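PDB 4OIY: ADP-ribosylation factor guanine nucleotide-exchange factor SEC7 from Saccharomyces cerevisiae, which activates the small GTPase ARF1 at the trans-Golgi network through its Sec7 domain, a guanine nucleotide-exchange module, and so supports vesicle budding and Golgi traffic. Local coordinates for residues A[13-18]-A[27-32]; A[166-169]-A[173-176]; A[75-80]-A[93-98]; A[117-120]-A[125-128]. One frame throughout, in Å; residues are numbered along the deposited sequence.

Contact 1 of 4, residues A[13-18]-A[27-32]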
loop_
_atom_site.group_PDB
_atom_site.type_symbol
_atom_site.label_atom_id
_atom_site.label_comp_id
_atom_site.label_asym_id
_atom_site.label_seq_id
_atom_site.Cartn_x
_atom_site.Cartn_y
_atom_site.Cartn_z
ATOM N N SER A 13 -16.484 -14.254 -11.234
ATOM C CA SER A 13 -15.454 -13.919 -12.221
ATOM C C SER A 13 -15.945 -12.852 -13.198
ATOM O O SER A 13 -15.194 -11.962 -13.583
ATOM C CB SER A 13 -14.979 -15.172 -12.964
ATOM O OG SER A 13 -14.309 -16.051 -12.069
ATOM N N GLU A 14 -17.218 -12.919 -13.568
ATOM C CA GLU A 14 -17.823 -11.874 -14.392
ATOM C C GLU A 14 -17.780 -10.513 -13.689
ATOM O O GLU A 14 -17.446 -9.512 -14.318
ATOM C CB GLU A 14 -19.259 -12.246 -14.773
ATOM C CG GLU A 14 -19.332 -13.376 -15.794
ATOM C CD GLU A 14 -20.747 -13.875 -16.055
ATOM O OE1 GLU A 14 -21.618 -13.735 -15.173
ATOM O OE2 GLU A 14 -20.987 -14.433 -17.151
ATOM N N CYS A 15 -18.091 -10.488 -12.396
ATOM C CA CYS A 15 -18.038 -9.250 -11.601
ATOM C C CYS A 15 -16.615 -8.705 -11.465
ATOM O O CYS A 15 -16.402 -7.489 -11.461
ATOM C CB CYS A 15 -18.606 -9.473 -10.198
ATOM S SG CYS A 15 -20.400 -9.680 -10.100
ATOM N N ILE A 16 -15.647 -9.608 -11.336
ATOM C CA ILE A 16 -14.237 -9.223 -11.254
ATOM C C ILE A 16 -13.799 -8.590 -12.578
ATOM O O ILE A 16 -13.060 -7.603 -12.590
ATOM C CB ILE A 16 -13.356 -10.436 -10.876
ATOM C CG1 ILE A 16 -13.595 -10.789 -9.403
ATOM C CG2 ILE A 16 -11.875 -10.156 -11.134
ATOM C CD1 ILE A 16 -12.992 -12.105 -8.964
ATOM N N ALA A 17 -14.269 -9.141 -13.689
ATOM C CA ALA A 17 -13.974 -8.554 -14.996
ATOM C C ALA A 17 -14.549 -7.143 -15.110
ATOM O O ALA A 17 -13.881 -6.238 -15.626
ATOM C CB ALA A 17 -14.504 -9.442 -16.117
ATOM N N ILE A 18 -15.770 -6.952 -14.616
ATOM C CA ILE A 18 -16.389 -5.623 -14.617
ATOM C C ILE A 18 -15.544 -4.681 -13.762
ATOM O O ILE A 18 -15.267 -3.554 -14.169
ATOM C CB ILE A 18 -17.847 -5.663 -14.109
ATOM C CG1 ILE A 18 -18.721 -6.473 -15.068
ATOM C CG2 ILE A 18 -18.413 -4.255 -13.965
ATOM C CD1 ILE A 18 -20.066 -6.847 -14.491
ATOM N N ILE A 27 -19.300 -1.901 -8.240
ATOM C CA ILE A 27 -19.832 -1.844 -6.877
ATOM C C ILE A 27 -21.342 -2.095 -6.895
ATOM O O ILE A 27 -21.796 -3.036 -6.249
ATOM C CB ILE A 27 -19.470 -0.532 -6.132
ATOM C CG1 ILE A 27 -17.948 -0.336 -6.054
ATOM C CG2 ILE A 27 -20.079 -0.512 -4.731
ATOM C CD1 ILE A 27 -17.183 -1.467 -5.402
ATOM N N PRO A 28 -22.113 -1.290 -7.671
ATOM C CA PRO A 28 -23.557 -1.536 -7.709
ATOM C C PRO A 28 -23.949 -2.883 -8.306
ATOM O O PRO A 28 -25.050 -3.349 -8.028
ATOM C CB PRO A 28 -24.094 -0.401 -8.596
ATOM C CG PRO A 28 -23.042 0.646 -8.572
ATOM C CD PRO A 28 -21.754 -0.115 -8.484
ATOM N N VAL A 29 -23.084 -3.490 -9.122
ATOM C CA VAL A 29 -23.328 -4.834 -9.672
ATOM C C VAL A 29 -23.034 -5.938 -8.655
ATOM O O VAL A 29 -23.748 -6.935 -8.589
ATOM C CB VAL A 29 -22.482 -5.096 -10.945
ATOM C CG1 VAL A 29 -22.659 -6.529 -11.436
ATOM C CG2 VAL A 29 -22.843 -4.109 -12.046
ATOM N N LEU A 30 -21.968 -5.770 -7.871
ATOM C CA LEU A 30 -21.634 -6.716 -6.812
ATOM C C LEU A 30 -22.729 -6.796 -5.741
ATOM O O LEU A 30 -23.001 -7.873 -5.219
ATOM C CB LEU A 30 -20.302 -6.344 -6.151
ATOM C CG LEU A 30 -19.030 -6.629 -6.956
ATOM C CD1 LEU A 30 -17.888 -5.763 -6.445
ATOM C CD2 LEU A 30 -18.661 -8.104 -6.886
ATOM N N ILE A 31 -23.337 -5.653 -5.421
ATOM C CA ILE A 31 -24.420 -5.600 -4.432
ATOM C C ILE A 31 -25.673 -6.265 -5.012
ATOM O O ILE A 31 -26.260 -7.139 -4.381
ATOM C CB ILE A 31 -24.733 -4.148 -3.992
ATOM C CG1 ILE A 31 -23.495 -3.487 -3.363
ATOM C CG2 ILE A 31 -25.882 -4.128 -2.989
ATOM C CD1 ILE A 31 -23.560 -1.973 -3.335
ATOM N N LYS A 32 -26.052 -5.851 -6.221
ATOM C CA LYS A 32 -27.167 -6.446 -6.975
ATOM C C LYS A 32 -27.097 -7.969 -6.959
ATOM O O LYS A 32 -28.100 -8.638 -6.707
ATOM C CB LYS A 32 -27.160 -5.918 -8.424
ATOM C CG LYS A 32 -28.261 -6.447 -9.341
ATOM C CD LYS A 32 -27.825 -7.657 -10.155
ATOM C CE LYS A 32 -28.915 -8.101 -11.118
ATOM N NZ LYS A 32 -28.827 -9.557 -11.428
#

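Contact 2 of 4, residues A[166-169]-A[173-176]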
loop_
_atom_site.group_PDB
_atom_site.type_symbol
_atom_site.label_atom_id
_atom_site.label_comp_id
_atom_site.label_asym_id
_atom_site.label_seq_id
_atom_site.Cartn_x
_atom_site.Cartn_y
_atom_site.Cartn_z
ATOM N N GLU A 166 18.673 11.719 7.678
ATOM C CA GLU A 166 19.161 12.599 8.735
ATOM C C GLU A 166 18.023 13.453 9.287
ATOM O O GLU A 166 17.214 13.996 8.533
ATOM C CB GLU A 166 20.300 13.485 8.233
ATOM C CG GLU A 166 21.618 12.741 8.122
ATOM C CD GLU A 166 22.751 13.598 7.587
ATOM O OE1 GLU A 166 22.573 14.832 7.418
ATOM O OE2 GLU A 166 23.831 13.021 7.338
ATOM N N GLY A 167 17.947 13.523 10.611
ATOM C CA GLY A 167 17.042 14.425 11.302
ATOM C C GLY A 167 15.578 14.038 11.390
ATOM O O GLY A 167 14.786 14.799 11.940
ATOM N N ILE A 168 15.198 12.870 10.876
ATOM C CA ILE A 168 13.773 12.562 10.716
ATOM C C ILE A 168 13.042 12.171 11.998
ATOM O O ILE A 168 11.815 12.158 12.015
ATOM C CB ILE A 168 13.489 11.511 9.607
ATOM C CG1 ILE A 168 13.981 10.108 9.997
ATOM C CG2 ILE A 168 14.080 11.987 8.283
ATOM C CD1 ILE A 168 13.423 9.014 9.109
ATOM N N ASP A 169 13.780 11.865 13.066
ATOM C CA ASP A 169 13.159 11.498 14.339
ATOM C C ASP A 169 12.959 12.738 15.204
ATOM O O ASP A 169 13.730 13.001 16.120
ATOM C CB ASP A 169 14.002 10.454 15.075
ATOM C CG ASP A 169 13.339 9.960 16.353
ATOM O OD1 ASP A 169 12.091 9.995 16.447
ATOM O OD2 ASP A 169 14.071 9.540 17.273
ATOM N N ASP A 173 18.639 12.429 14.377
ATOM C CA ASP A 173 18.893 11.220 13.601
ATOM C C ASP A 173 18.349 10.004 14.340
ATOM O O ASP A 173 18.345 9.963 15.573
ATOM C CB ASP A 173 20.398 11.014 13.374
ATOM C CG ASP A 173 21.020 12.068 12.474
ATOM O OD1 ASP A 173 20.300 12.862 11.838
ATOM O OD2 ASP A 173 22.272 12.101 12.399
ATOM N N LEU A 174 17.892 9.016 13.579
ATOM C CA LEU A 174 17.588 7.697 14.111
ATOM C C LEU A 174 18.903 6.977 14.398
ATOM O O LEU A 174 19.926 7.322 13.815
ATOM C CB LEU A 174 16.775 6.891 13.092
ATOM C CG LEU A 174 15.318 7.328 12.944
ATOM C CD1 LEU A 174 14.698 6.700 11.704
ATOM C CD2 LEU A 174 14.524 6.943 14.185
ATOM N N PRO A 175 18.885 5.975 15.290
ATOM C CA PRO A 175 20.129 5.238 15.522
ATOM C C PRO A 175 20.612 4.518 14.264
ATOM O O PRO A 175 19.811 3.924 13.537
ATOM C CB PRO A 175 19.743 4.215 16.593
ATOM C CG PRO A 175 18.527 4.778 17.244
ATOM C CD PRO A 175 17.793 5.494 16.155
ATOM N N ARG A 176 21.921 4.585 14.023
ATOM C CA ARG A 176 22.532 3.944 12.865
ATOM C C ARG A 176 22.174 2.466 12.785
ATOM O O ARG A 176 21.875 1.955 11.701
ATOM C CB ARG A 176 24.061 4.099 12.910
ATOM C CG ARG A 176 24.778 3.627 11.657
ATOM C CD ARG A 176 26.293 3.718 11.815
ATOM N NE ARG A 176 26.985 3.278 10.603
ATOM C CZ ARG A 176 27.114 2.010 10.217
ATOM N NH1 ARG A 176 27.757 1.730 9.085
ATOM N NH2 ARG A 176 26.610 1.014 10.946
HETATM O O HOH W 1 16.628 8.830 17.429
#

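Contact 3 of 4, residues A[75-80]-A[93-98]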
loop_
_atom_site.group_PDB
_atom_site.type_symbol
_atom_site.label_atom_id
_atom_site.label_comp_id
_atom_site.label_asym_id
_atom_site.label_seq_id
_atom_site.Cartn_x
_atom_site.Cartn_y
_atom_site.Cartn_z
ATOM N N HIS A 75 -8.949 4.643 3.215
ATOM C CA HIS A 75 -8.669 4.647 4.646
ATOM C C HIS A 75 -9.119 3.338 5.298
ATOM O O HIS A 75 -8.388 2.754 6.115
ATOM C CB HIS A 75 -9.290 5.863 5.310
ATOM C CG HIS A 75 -8.601 7.146 4.955
ATOM N ND1 HIS A 75 -9.135 8.385 5.240
ATOM C CD2 HIS A 75 -7.425 7.380 4.327
ATOM C CE1 HIS A 75 -8.309 9.326 4.816
ATOM N NE2 HIS A 75 -7.261 8.741 4.263
ATOM N N ALA A 76 -10.299 2.863 4.908
ATOM C CA ALA A 76 -10.798 1.572 5.396
ATOM C C ALA A 76 -9.889 0.421 4.963
ATOM O O ALA A 76 -9.671 -0.516 5.707
ATOM C CB ALA A 76 -12.214 1.318 4.906
ATOM N N PHE A 77 -9.366 0.500 3.751
ATOM C CA PHE A 77 -8.470 -0.526 3.218
ATOM C C PHE A 77 -7.227 -0.635 4.107
ATOM O O PHE A 77 -6.867 -1.726 4.545
ATOM C CB PHE A 77 -8.130 -0.137 1.772
ATOM C CG PHE A 77 -7.217 -1.082 1.041
ATOM C CD1 PHE A 77 -7.736 -2.149 0.321
ATOM C CD2 PHE A 77 -5.851 -0.844 0.995
ATOM C CE1 PHE A 77 -6.905 -2.989 -0.396
ATOM C CE2 PHE A 77 -5.010 -1.691 0.290
ATOM C CZ PHE A 77 -5.545 -2.755 -0.416
ATOM N N VAL A 78 -6.597 0.502 4.395
ATOM C CA VAL A 78 -5.424 0.523 5.277
ATOM C C VAL A 78 -5.803 0.022 6.672
ATOM O O VAL A 78 -5.032 -0.698 7.293
ATOM C CB VAL A 78 -4.764 1.920 5.367
ATOM C CG1 VAL A 78 -3.499 1.860 6.213
ATOM C CG2 VAL A 78 -4.425 2.444 3.977
ATOM N N ASP A 79 -6.998 0.375 7.139
ATOM C CA ASP A 79 -7.455 -0.039 8.474
ATOM C C ASP A 79 -7.596 -1.549 8.634
ATOM O O ASP A 79 -7.599 -2.038 9.765
ATOM C CB ASP A 79 -8.803 0.604 8.831
ATOM C CG ASP A 79 -8.681 2.046 9.265
ATOM O OD1 ASP A 79 -7.558 2.538 9.508
ATOM O OD2 ASP A 79 -9.750 2.694 9.383
ATOM N N GLU A 80 -7.741 -2.281 7.528
ATOM C CA GLU A 80 -7.843 -3.746 7.570
ATOM C C GLU A 80 -6.510 -4.448 7.828
ATOM O O GLU A 80 -6.488 -5.621 8.190
ATOM C CB GLU A 80 -8.464 -4.272 6.276
ATOM C CG GLU A 80 -9.918 -3.875 6.120
ATOM C CD GLU A 80 -10.790 -4.507 7.185
ATOM O OE1 GLU A 80 -10.731 -5.742 7.334
ATOM O OE2 GLU A 80 -11.518 -3.766 7.874
ATOM N N ARG A 93 6.029 -3.865 3.062
ATOM C CA ARG A 93 6.002 -4.948 2.079
ATOM C C ARG A 93 4.588 -5.508 1.963
ATOM O O ARG A 93 4.065 -5.680 0.857
ATOM C CB ARG A 93 6.999 -6.074 2.421
ATOM C CG ARG A 93 7.120 -7.079 1.273
ATOM C CD ARG A 93 8.188 -8.158 1.409
ATOM N NE ARG A 93 9.558 -7.677 1.625
ATOM C CZ ARG A 93 10.132 -7.542 2.818
ATOM N NH1 ARG A 93 9.457 -7.817 3.929
ATOM N NH2 ARG A 93 11.381 -7.114 2.907
ATOM N N SER A 94 3.963 -5.775 3.105
ATOM C CA SER A 94 2.597 -6.278 3.134
ATOM C C SER A 94 1.644 -5.311 2.429
ATOM O O SER A 94 0.828 -5.711 1.605
ATOM C CB SER A 94 2.145 -6.500 4.576
ATOM O OG SER A 94 0.766 -6.820 4.635
ATOM N N PHE A 95 1.793 -4.031 2.738
ATOM C CA PHE A 95 0.928 -2.994 2.193
ATOM C C PHE A 95 1.124 -2.800 0.681
ATOM O O PHE A 95 0.169 -2.881 -0.093
ATOM C CB PHE A 95 1.204 -1.689 2.945
ATOM C CG PHE A 95 0.297 -0.554 2.564
ATOM C CD1 PHE A 95 -1.077 -0.681 2.662
ATOM C CD2 PHE A 95 0.828 0.662 2.156
ATOM C CE1 PHE A 95 -1.911 0.374 2.316
ATOM C CE2 PHE A 95 0.006 1.721 1.820
ATOM C CZ PHE A 95 -1.369 1.579 1.902
ATOM N N LEU A 96 2.356 -2.539 0.260
ATOM C CA LEU A 96 2.609 -2.176 -1.139
ATOM C C LEU A 96 2.492 -3.334 -2.118
ATOM O O LEU A 96 2.364 -3.104 -3.313
ATOM C CB LEU A 96 3.976 -1.510 -1.299
ATOM C CG LEU A 96 4.159 -0.164 -0.592
ATOM C CD1 LEU A 96 5.571 0.352 -0.826
ATOM C CD2 LEU A 96 3.135 0.864 -1.051
ATOM N N GLN A 97 2.522 -4.570 -1.626
ATOM C CA GLN A 97 2.343 -5.728 -2.500
ATOM C C GLN A 97 0.852 -6.059 -2.695
ATOM O O GLN A 97 0.509 -7.025 -3.402
ATOM C CB GLN A 97 3.115 -6.933 -1.941
ATOM C CG GLN A 97 4.625 -6.763 -2.053
ATOM C CD GLN A 97 5.414 -7.971 -1.564
ATOM O OE1 GLN A 97 4.888 -8.834 -0.860
ATOM N NE2 GLN A 97 6.690 -8.027 -1.936
ATOM N N SER A 98 -0.035 -5.264 -2.086
ATOM C CA SER A 98 -1.490 -5.478 -2.203
ATOM C C SER A 98 -2.205 -4.602 -3.247
ATOM O O SER A 98 -3.390 -4.809 -3.518
ATOM C CB SER A 98 -2.166 -5.289 -0.841
ATOM O OG SER A 98 -2.235 -3.925 -0.455
#

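Contact 4 of 4, residues A[117-120]-A[125-128]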
loop_
_atom_site.group_PDB
_atom_site.type_symbol
_atom_site.label_atom_id
_atom_site.label_comp_id
_atom_site.label_asym_id
_atom_site.label_seq_id
_atom_site.Cartn_x
_atom_site.Cartn_y
_atom_site.Cartn_z
ATOM N N GLU A 117 0.212 6.531 9.714
ATOM C CA GLU A 117 -0.671 6.685 10.867
ATOM C C GLU A 117 -1.071 5.335 11.451
ATOM O O GLU A 117 -1.047 5.152 12.671
ATOM C CB GLU A 117 -1.890 7.526 10.496
ATOM C CG GLU A 117 -1.541 8.995 10.316
ATOM C CD GLU A 117 -2.622 9.799 9.627
ATOM O OE1 GLU A 117 -3.625 9.206 9.180
ATOM O OE2 GLU A 117 -2.458 11.037 9.509
ATOM N N ARG A 118 -1.405 4.388 10.585
ATOM C CA ARG A 118 -1.795 3.043 11.015
ATOM C C ARG A 118 -0.607 2.354 11.653
ATOM O O ARG A 118 -0.734 1.728 12.708
ATOM C CB ARG A 118 -2.315 2.232 9.819
ATOM C CG ARG A 118 -2.714 0.787 10.104
ATOM C CD ARG A 118 -4.004 0.725 10.882
ATOM N NE ARG A 118 -4.475 -0.648 11.078
ATOM C CZ ARG A 118 -5.467 -0.988 11.896
ATOM N NH1 ARG A 118 -6.114 -0.065 12.595
ATOM N NH2 ARG A 118 -5.818 -2.265 12.008
ATOM N N PHE A 119 0.558 2.463 11.023
ATOM C CA PHE A 119 1.741 1.807 11.574
ATOM C C PHE A 119 2.054 2.308 12.981
ATOM O O PHE A 119 2.321 1.507 13.887
ATOM C CB PHE A 119 2.972 1.983 10.681
ATOM C CG PHE A 119 4.179 1.269 11.215
ATOM C CD1 PHE A 119 4.367 -0.082 10.962
ATOM C CD2 PHE A 119 5.066 1.918 12.058
ATOM C CE1 PHE A 119 5.445 -0.756 11.497
ATOM C CE2 PHE A 119 6.148 1.245 12.598
ATOM C CZ PHE A 119 6.341 -0.090 12.308
ATOM N N VAL A 120 2.020 3.617 13.182
ATOM C CA VAL A 120 2.356 4.141 14.511
ATOM C C VAL A 120 1.262 3.829 15.530
ATOM O O VAL A 120 1.565 3.603 16.702
ATOM C CB VAL A 120 2.725 5.639 14.513
ATOM C CG1 VAL A 120 3.947 5.884 13.642
ATOM C CG2 VAL A 120 1.554 6.523 14.129
ATOM N N GLY A 125 5.449 3.716 20.509
ATOM C CA GLY A 125 6.811 3.715 21.029
ATOM C C GLY A 125 7.917 3.350 20.049
ATOM O O GLY A 125 9.084 3.410 20.414
ATOM N N VAL A 126 7.592 2.961 18.813
ATOM C CA VAL A 126 8.642 2.794 17.805
ATOM C C VAL A 126 9.102 4.188 17.399
ATOM O O VAL A 126 10.276 4.534 17.541
ATOM C CB VAL A 126 8.166 1.997 16.568
ATOM C CG1 VAL A 126 9.244 1.996 15.493
ATOM C CG2 VAL A 126 7.824 0.573 16.960
ATOM N N PHE A 127 8.158 4.981 16.903
ATOM C CA PHE A 127 8.404 6.372 16.557
ATOM C C PHE A 127 7.471 7.243 17.380
ATOM O O PHE A 127 6.326 6.870 17.627
ATOM C CB PHE A 127 8.121 6.630 15.077
ATOM C CG PHE A 127 8.876 5.732 14.137
ATOM C CD1 PHE A 127 10.261 5.788 14.058
ATOM C CD2 PHE A 127 8.195 4.843 13.314
ATOM C CE1 PHE A 127 10.959 4.964 13.183
ATOM C CE2 PHE A 127 8.882 4.017 12.436
ATOM C CZ PHE A 127 10.266 4.081 12.371
ATOM N N SER A 128 7.955 8.413 17.770
ATOM C CA SER A 128 7.138 9.376 18.502
ATOM C C SER A 128 6.099 10.072 17.614
ATOM O O SER A 128 5.052 10.510 18.099
ATOM C CB SER A 128 8.042 10.420 19.159
ATOM O OG SER A 128 8.902 11.019 18.204
#

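Contact 1 of 4, residues A[13-18]-A[27-32]
V29 puts one methyl into the shallow hollow between C15 and I18, which lie one turn apart on the facing side of helix 11-21. The methyl is CG1, held anti to the backbone N (chi1 175°), and it meets C15 SG at 4.1 Å on one side and I18 CD1 at 4.0 Å on the other. I18 and V29 approach tip to tip, the far end of the isoleucine's longer branch against the end of the valine. Deeper in, L30 works differently. Its CB does not aim straight across, but CD2 swings over and presses on C15 CB at 3.6 Å, so that the cysteine lies between the valine and leucine methyls. The two helices form a helical hairpin with a very short link at the N-terminal end of the Sec7 domain: helix 11-21 and helix 23-32 run antiparallel, the axes of the two short segments approaching to 9.8 Å at an angle of 165°. The touching surfaces are wholly apolar. C15 and L30 are the buried pair, with W47 of helix 41-50 and the loop residues F35 and L36 also packing on L30, whereas I18 and V29 remain partly exposed.

Contact 2 of 4, residues A[166-169]-A[173-176]
L174 spreads its two methyls over consecutive residues of the facing segment, and this is the packed half of the contact. CD1 lies 3.7 Å from I168 CD1, the two side chains passing at a slant, while CD2 sits 3.7 Å from D169 CB, where leucine and aspartate cross at about a right angle. I168 in turn rests on V135 and L136 of helix 130-148. Were L174 cut back to an alanine, I168 CD1 and D169 CB would probably lose the methyls that cover them from this side, opening a gap between the two segments. Both segments belong to the loop that doubles back between helix 158-164 and helix 176-188 of this all-helical Sec7 domain, and P175 takes the N-cap position of the latter helix. On the solvent side the loop is held by polar links. D173 OD1 accepts from G167 N at 2.7 Å, the donor lying nearly on the carboxylate's C-O axis but the bond bent, with an N-H...O angle of 140°. The positive phi of G167 (78°) favours glycine at this turn. E166 lies beside D173 and points the same way, their like-charged carboxylates not in contact, with E166 OE1 5.3 Å from D173 OD1. A water donates to D169 OD2 at 2.7 Å and also to D173 O, bridging the aspartate side chain and the facing backbone.

Contact 3 of 4, residues A[75-80]-A[93-98]
V78 and F95 lie where helix 68-79 and helix 88-96 come nearest in these segments, their CA atoms 7.9 Å apart. F95 reaches across with CG anti to its backbone N (chi1 -175°), which carries the far end of the ring to V78; V78 CG2 meets F95 CE1 at 3.7 Å and F95 CZ at nearly the same distance, the valine slanting across the phenylalanine. F77 also reaches F95, its CE2 4.2 Å from F95 CE1. That approach is at the edge of the F77 ring, near its plane, and so is the approach of S98, whose OG stands 3.5 Å from F77 CZ. The serine hydroxyl is fixed by its own segment: OG donates to F95 O over 2.6 Å, in the carbonyl plane and on a lone pair, with a C=O...O angle of 145°. F95 O also takes S98 N, so two donors grip this oxygen at the end of the helix. With an alanine in place of S98, F95 O would probably keep just the backbone N of that residue of these two donors, and the F77 edge would lose its polar neighbour. The cluster lies in the centre of the domain: F81, F99 and F115 gather round the F95 ring, helix 41-50 adds L49 against F77, and helix 105-122 brings K114 and R118 onto V78.

Contact 4 of 4, residues A[117-120]-A[125-128]
The short connection between helix 105-122 and helix 130-148, two helices of the Sec7 domain, folds back here so that V126 and F127 pack on F119 and V120 of the helix it has just left. D121, a magnesium-binding residue, follows V120 directly, so the contact lies beside that site. The two phenylalanines provide its buried part. F119 leaves the helix with CG anti to its backbone N (chi1 -178°), which sends the ring toward the connection, and its CE2 meets F127 CE2 at 3.9 Å. The two side chains cross at a slant. V120 comes in beside them, its CG1 at the edge of the F127 ring and 4.4 Å from F127 CD2. All the meeting groups are apolar. The two rings also share a neighbour in I88 of helix 88-96, and F127 packs farther on T132, A133 and L136 of helix 130-148, so the aromatic pair ties the connection to the helices before and after it. V126 closes the outer, exposed side. The turn into it depends on G125, whose phi of 83° and psi of -5° would jam a CB against the preceding carbonyl oxygen. One methyl of V126 serves both rings: CG1 sits over the centre of the F127 ring, 3.6 Å above its plane, and at the edge of the F119 ring, 4.3 Å from F119 CE2.

In the fold
Contacts 1 and 2 lie on opposite sides of the chain's centre, 47 Å apart between centres, whereas contact 3 is near the middle. V78 CG1 of contact 3 touches R118 CB of contact 4 at 3.8 Å, and L174 CD2 of contact 2 packs on F127 CE1 of contact 4 at 4.2 Å. Contact 1, about 11 Å from contact 3 between nearest atoms, touches none of the others. The magnesium-binding D121 stands closest to contact 4, its side chain about 5 Å from that of V120 and about 9 Å from that of V78. As in other Sec7 domains, the loop that begins in contact 3 probably carries the glutamate that drives nucleotide exchange.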